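Local coordinates for protein pyrrolidone-carboxylate peptidase (Deinococcus radiodurans R1, PDB 5Z48) that removes N-terminal pyroglutamyl (5-oxoprolyl) groups from peptides, as a cysteine exopeptidase of the C15 family that works as a homotetramer, at residues 82-96 and 137-151. Sequence-based numbering, arbitrary orientation.
Sequences LERVGVGVMDFQIPD and ISNSAGLYVCNFVLY. With PCA (pyroglutamic acid), chain I.
The probable catalytic centre of this C15 peptidase is built where strand 80-90 runs beside strand 135-138 and then bends round helix 145-159, whose first turn carries Cys-146. Glu-83 and Ser-138 form a parallel bridge, and their side chains share a face of the sheet, where Ser-138 OG lies 2.8 Å from Glu-83 OE1. The CB of Ala-141, small enough to fit here, packs against the carboxylate carbon. The other oxygen, OE2, accepts from His-171 ND1 and pairs with Arg-77, consistent with a Cys-His-Glu triad of Cys-146, His-171 and Glu-83. Next along the strand, Arg-84 NE meets Asn-139 OD1 at 2.8 Å, nearly in the guanidinium plane.

Beyond the bridge strand 85-87 crosses the start of the helix, residues 145-151, at 103°, and Asn-147 mimics a strand neighbour: chi1 of 175°, CG anti to the backbone N, carries its amide out from the helix to the strand, where it receives Val-87 N on OD1 at 3.0 Å and gives ND2 to Val-87 O at 2.8 Å, both in carbonyl planes on lone pairs. At Gly-86 a CB would run into Tyr-151 N and press on Leu-150, so the bare backbone admits the helix, while the CA of Gly-88 lies over the Tyr-151 ring. Leu-143 splits its branches, CD2 against Val-87 CB and CD1 toward Val-89 CG1, and its O accepts from Asp-91 N.

Tyr-144, the helix N-cap residue, turns its ring edge onto the face of Phe-92, centroids 4.9 Å apart and planes at 78°. Its OH, 2.7 Å from Pro-95 O, ties the ring to the loop, while CD2 borders the bound pyroglutamate. The ligand's O accepts from Cys-146 N at 3.0 Å, a backbone donor at the helix start.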
loop_
_atom_site.group_PDB
_atom_site.type_symbol
_atom_site.label_atom_id
_atom_site.label_comp_id
_atom_site.label_asym_id
_atom_site.label_seq_id
_atom_site.Cartn_x
_atom_site.Cartn_y
_atom_site.Cartn_z
ATOM N N LEU B 82 -4.443 18.717 -0.567
ATOM C CA LEU B 82 -3.991 20.090 -0.313
ATOM C C LEU B 82 -2.829 20.045 0.671
ATOM O O LEU B 82 -2.958 19.454 1.762
ATOM C CB LEU B 82 -5.121 20.935 0.286
ATOM C CG LEU B 82 -6.367 21.088 -0.537
ATOM C CD1 LEU B 82 -7.428 21.711 0.368
ATOM C CD2 LEU B 82 -6.075 21.968 -1.763
ATOM N N GLU B 83 -1.691 20.682 0.311
ATOM C CA GLU B 83 -0.505 20.671 1.169
ATOM C C GLU B 83 -0.641 21.672 2.297
ATOM O O GLU B 83 -0.896 22.867 2.070
ATOM C CB GLU B 83 0.765 20.984 0.349
ATOM C CG GLU B 83 1.029 19.909 -0.699
ATOM C CD GLU B 83 1.226 18.508 -0.144
ATOM O OE1 GLU B 83 1.447 18.339 1.093
ATOM O OE2 GLU B 83 1.103 17.549 -0.968
ATOM N N ARG B 84 -0.448 21.200 3.534
ATOM C CA ARG B 84 -0.528 22.112 4.664
ATOM C C ARG B 84 0.702 22.970 4.804
ATOM O O ARG B 84 0.604 24.080 5.335
ATOM C CB ARG B 84 -0.767 21.313 5.955
ATOM C CG ARG B 84 -1.071 22.237 7.155
ATOM C CD ARG B 84 -1.203 21.464 8.492
ATOM N NE ARG B 84 -2.309 20.501 8.484
ATOM C CZ ARG B 84 -3.549 20.773 8.895
ATOM N NH1 ARG B 84 -3.886 22.020 9.271
ATOM N NH2 ARG B 84 -4.459 19.790 8.942
ATOM N N VAL B 85 1.874 22.454 4.424
ATOM C CA VAL B 85 3.135 23.091 4.824
ATOM C C VAL B 85 4.188 22.908 3.737
ATOM O O VAL B 85 4.355 21.825 3.163
ATOM C CB VAL B 85 3.586 22.557 6.201
ATOM C CG1 VAL B 85 3.788 21.052 6.143
ATOM C CG2 VAL B 85 4.822 23.289 6.686
ATOM N N GLY B 86 4.908 23.995 3.470
ATOM C CA GLY B 86 6.097 23.953 2.626
ATOM C C GLY B 86 7.326 24.059 3.514
ATOM O O GLY B 86 7.443 24.981 4.311
ATOM N N VAL B 87 8.250 23.103 3.363
ATOM C CA VAL B 87 9.429 23.006 4.226
ATOM C C VAL B 87 10.655 23.537 3.487
ATOM O O VAL B 87 10.824 23.298 2.285
ATOM C CB VAL B 87 9.636 21.544 4.661
ATOM C CG1 VAL B 87 10.945 21.370 5.423
ATOM C CG2 VAL B 87 8.454 21.057 5.506
ATOM N N GLY B 88 11.497 24.275 4.205
ATOM C CA GLY B 88 12.643 24.974 3.605
ATOM C C GLY B 88 13.847 24.083 3.346
ATOM O O GLY B 88 14.983 24.460 3.665
ATOM N N VAL B 89 13.620 22.905 2.790
ATOM C CA VAL B 89 14.694 21.958 2.496
ATOM C C VAL B 89 14.468 21.353 1.111
ATOM O O VAL B 89 13.328 21.047 0.728
ATOM C CB VAL B 89 14.800 20.831 3.552
ATOM C CG1 VAL B 89 15.904 19.838 3.194
ATOM C CG2 VAL B 89 15.046 21.400 4.969
ATOM N N MET B 90 15.570 21.163 0.382
ATOM C CA MET B 90 15.609 20.431 -0.884
ATOM C C MET B 90 16.303 19.091 -0.648
ATOM O O MET B 90 17.497 19.057 -0.317
ATOM C CB MET B 90 16.354 21.229 -1.956
ATOM C CG MET B 90 15.768 22.613 -2.129
ATOM S SD MET B 90 16.821 23.816 -2.923
ATOM C CE MET B 90 16.795 23.347 -4.649
ATOM N N ASP B 91 15.578 18.000 -0.891
ATOM C CA ASP B 91 16.165 16.665 -0.765
ATOM C C ASP B 91 15.493 15.785 -1.800
ATOM O O ASP B 91 14.316 15.426 -1.648
ATOM C CB ASP B 91 16.007 16.094 0.643
ATOM C CG ASP B 91 16.854 14.861 0.834
ATOM O OD1 ASP B 91 18.059 14.977 1.090
ATOM O OD2 ASP B 91 16.307 13.743 0.731
ATOM N N PHE B 92 16.226 15.481 -2.876
ATOM C CA PHE B 92 15.630 14.894 -4.068
ATOM C C PHE B 92 15.885 13.399 -4.085
ATOM O O PHE B 92 17.043 12.972 -4.098
ATOM C CB PHE B 92 16.202 15.521 -5.342
ATOM C CG PHE B 92 15.768 16.953 -5.610
ATOM C CD1 PHE B 92 15.080 17.731 -4.665
ATOM C CD2 PHE B 92 16.050 17.511 -6.861
ATOM C CE1 PHE B 92 14.694 19.047 -4.956
ATOM C CE2 PHE B 92 15.687 18.806 -7.175
ATOM C CZ PHE B 92 14.986 19.589 -6.242
ATOM N N GLN B 93 14.810 12.617 -4.139
ATOM C CA GLN B 93 14.935 11.171 -4.272
ATOM C C GLN B 93 15.215 10.743 -5.705
ATOM O O GLN B 93 15.769 9.659 -5.908
ATOM C CB GLN B 93 13.659 10.493 -3.787
ATOM C CG GLN B 93 13.330 10.886 -2.349
ATOM C CD GLN B 93 14.260 10.234 -1.351
ATOM O OE1 GLN B 93 14.618 9.060 -1.482
ATOM N NE2 GLN B 93 14.683 11.001 -0.359
ATOM N N ILE B 94 14.808 11.540 -6.697
ATOM C CA ILE B 94 15.127 11.358 -8.115
ATOM C C ILE B 94 15.669 12.683 -8.626
ATOM O O ILE B 94 15.408 13.740 -8.033
ATOM C CB ILE B 94 13.887 10.941 -8.948
ATOM C CG1 ILE B 94 12.730 11.932 -8.708
ATOM C CG2 ILE B 94 13.443 9.520 -8.603
ATOM C CD1 ILE B 94 11.592 11.779 -9.741
ATOM N N PRO B 95 16.437 12.663 -9.714
ATOM C CA PRO B 95 16.942 13.928 -10.254
ATOM C C PRO B 95 15.802 14.769 -10.805
ATOM O O PRO B 95 14.723 14.273 -11.165
ATOM C CB PRO B 95 17.923 13.512 -11.361
ATOM C CG PRO B 95 17.667 12.023 -11.574
ATOM C CD PRO B 95 17.054 11.477 -10.346
ATOM N N ASP B 96 16.055 16.075 -10.847
ATOM C CA ASP B 96 15.131 16.977 -11.520
ATOM C C ASP B 96 15.423 16.903 -13.021
ATOM O O ASP B 96 16.250 16.110 -13.483
ATOM C CB ASP B 96 15.235 18.386 -10.920
ATOM C CG ASP B 96 16.620 19.063 -11.156
ATOM O OD1 ASP B 96 17.338 18.734 -12.151
ATOM O OD2 ASP B 96 16.966 19.995 -10.368
ATOM N N ILE B 137 -6.282 16.846 3.223
ATOM C CA ILE B 137 -5.060 17.618 3.479
ATOM C C ILE B 137 -3.887 16.634 3.605
ATOM O O ILE B 137 -4.013 15.543 4.213
ATOM C CB ILE B 137 -5.234 18.451 4.768
ATOM C CG1 ILE B 137 -6.281 19.586 4.526
ATOM C CG2 ILE B 137 -3.897 19.047 5.220
ATOM C CD1 ILE B 137 -6.857 20.113 5.856
ATOM N N SER B 138 -2.754 17.021 3.010
ATOM C CA SER B 138 -1.475 16.330 3.146
ATOM C C SER B 138 -0.556 17.181 3.999
ATOM O O SER B 138 -0.511 18.404 3.834
ATOM C CB SER B 138 -0.847 16.128 1.762
ATOM O OG SER B 138 0.540 15.802 1.831
ATOM N N ASN B 139 0.222 16.522 4.862
ATOM C CA ASN B 139 1.112 17.253 5.753
ATOM C C ASN B 139 2.574 17.134 5.353
ATOM O O ASN B 139 3.450 17.649 6.067
ATOM C CB ASN B 139 0.870 16.774 7.178
ATOM C CG ASN B 139 -0.515 17.156 7.635
ATOM O OD1 ASN B 139 -0.909 18.301 7.412
ATOM N ND2 ASN B 139 -1.248 16.238 8.238
ATOM N N SER B 140 2.859 16.549 4.196
ATOM C CA SER B 140 4.167 16.694 3.553
ATOM C C SER B 140 4.003 16.709 2.043
ATOM O O SER B 140 3.362 15.806 1.482
ATOM C CB SER B 140 5.138 15.582 3.936
ATOM O OG SER B 140 6.325 15.679 3.111
ATOM N N ALA B 141 4.575 17.719 1.386
ATOM C CA ALA B 141 4.562 17.841 -0.077
ATOM C C ALA B 141 5.758 17.145 -0.721
ATOM O O ALA B 141 5.994 17.335 -1.924
ATOM C CB ALA B 141 4.544 19.323 -0.490
ATOM N N GLY B 142 6.500 16.340 0.047
ATOM C CA GLY B 142 7.835 15.912 -0.361
ATOM C C GLY B 142 8.822 17.066 -0.196
ATOM O O GLY B 142 8.469 18.112 0.301
ATOM N N LEU B 143 10.085 16.817 -0.587
ATOM C CA LEU B 143 11.133 17.846 -0.579
ATOM C C LEU B 143 11.717 18.033 -1.989
ATOM O O LEU B 143 12.864 18.421 -2.150
ATOM C CB LEU B 143 12.213 17.524 0.466
ATOM C CG LEU B 143 11.627 17.502 1.900
ATOM C CD1 LEU B 143 12.785 17.154 2.830
ATOM C CD2 LEU B 143 11.013 18.836 2.337
ATOM N N TYR B 144 10.892 17.763 -3.026
ATOM C CA TYR B 144 11.278 17.897 -4.422
ATOM C C TYR B 144 10.781 19.252 -4.939
ATOM O O TYR B 144 10.691 20.198 -4.164
ATOM C CB TYR B 144 10.723 16.691 -5.188
ATOM C CG TYR B 144 11.190 16.384 -6.621
ATOM C CD1 TYR B 144 12.538 16.305 -7.005
ATOM C CD2 TYR B 144 10.238 16.081 -7.574
ATOM C CE1 TYR B 144 12.905 15.952 -8.312
ATOM C CE2 TYR B 144 10.594 15.729 -8.883
ATOM C CZ TYR B 144 11.923 15.654 -9.246
ATOM O OH TYR B 144 12.255 15.290 -10.536
ATOM N N VAL B 145 10.482 19.371 -6.224
ATOM C CA VAL B 145 10.293 20.716 -6.785
ATOM C C VAL B 145 8.929 21.300 -6.401
ATOM O O VAL B 145 8.813 22.528 -6.255
ATOM C CB VAL B 145 10.526 20.707 -8.319
ATOM C CG1 VAL B 145 10.602 22.153 -8.888
ATOM C CG2 VAL B 145 11.845 20.019 -8.700
ATOM N N CYS B 146 7.881 20.469 -6.198
ATOM C CA CYS B 146 6.587 21.006 -5.758
ATOM C C CYS B 146 6.697 21.650 -4.383
ATOM O O CYS B 146 6.231 22.765 -4.164
ATOM C CB CYS B 146 5.531 19.894 -5.718
ATOM S SG CYS B 146 5.112 19.279 -7.408
ATOM N N ASN B 147 7.313 20.953 -3.430
ATOM C CA ASN B 147 7.544 21.593 -2.144
ATOM C C ASN B 147 8.352 22.872 -2.286
ATOM O O ASN B 147 8.057 23.886 -1.629
ATOM C CB ASN B 147 8.294 20.628 -1.241
ATOM C CG ASN B 147 8.668 21.276 0.087
ATOM O OD1 ASN B 147 7.801 21.393 0.978
ATOM N ND2 ASN B 147 9.912 21.705 0.219
ATOM N N PHE B 148 9.398 22.841 -3.123
ATOM C CA PHE B 148 10.241 24.022 -3.316
ATOM C C PHE B 148 9.403 25.226 -3.730
ATOM O O PHE B 148 9.588 26.313 -3.167
ATOM C CB PHE B 148 11.339 23.728 -4.338
ATOM C CG PHE B 148 12.111 24.946 -4.753
ATOM C CD1 PHE B 148 11.667 25.740 -5.825
ATOM C CD2 PHE B 148 13.225 25.325 -4.028
ATOM C CE1 PHE B 148 12.360 26.894 -6.184
ATOM C CE2 PHE B 148 13.936 26.485 -4.395
ATOM C CZ PHE B 148 13.480 27.261 -5.460
ATOM N N VAL B 149 8.479 25.065 -4.703
ATOM C CA VAL B 149 7.765 26.258 -5.180
ATOM C C VAL B 149 6.731 26.715 -4.160
ATOM O O VAL B 149 6.436 27.924 -4.070
ATOM C CB VAL B 149 7.148 26.071 -6.585
ATOM C CG1 VAL B 149 8.222 25.895 -7.677
ATOM C CG2 VAL B 149 6.100 24.937 -6.653
ATOM N N LEU B 150 6.218 25.794 -3.337
ATOM C CA LEU B 150 5.281 26.164 -2.285
ATOM C C LEU B 150 5.979 27.040 -1.264
ATOM O O LEU B 150 5.517 28.144 -0.958
ATOM C CB LEU B 150 4.712 24.900 -1.623
ATOM C CG LEU B 150 3.775 25.148 -0.449
ATOM C CD1 LEU B 150 2.577 26.044 -0.847
ATOM C CD2 LEU B 150 3.305 23.844 0.177
ATOM N N TYR B 151 7.144 26.581 -0.772
ATOM C CA TYR B 151 7.939 27.395 0.142
ATOM C C TYR B 151 8.334 28.709 -0.523
ATOM O O TYR B 151 8.236 29.786 0.091
ATOM C CB TYR B 151 9.177 26.603 0.598
ATOM C CG TYR B 151 10.031 27.345 1.591
ATOM C CD1 TYR B 151 10.961 28.304 1.184
ATOM C CD2 TYR B 151 9.919 27.090 2.960
ATOM C CE1 TYR B 151 11.722 29.020 2.105
ATOM C CE2 TYR B 151 10.694 27.767 3.903
ATOM C CZ TYR B 151 11.590 28.745 3.475
ATOM O OH TYR B 151 12.351 29.450 4.385
HETATM N N PCA I . 5.478 16.565 -9.102
HETATM C CA PCA I . 6.829 16.634 -8.554
HETATM C CB PCA I . 7.599 17.702 -9.348
HETATM C CG PCA I . 6.708 18.160 -10.504
HETATM C CD PCA I . 5.405 17.455 -10.229
HETATM O OE PCA I . 4.405 17.638 -10.931
HETATM C C PCA I . 6.770 16.878 -7.033
HETATM O O PCA I . 7.632 17.518 -6.422
HETATM O OXT PCA I . 5.789 16.453 -6.360
HETATM O O HOH W 1 -4.084 16.932 8.708
HETATM O O HOH W 2 6.235 19.780 2.589
HETATM O O HOH W 3 14.928 27.799 3.767
HETATM O O HOH W 4 12.054 21.428 -1.802
#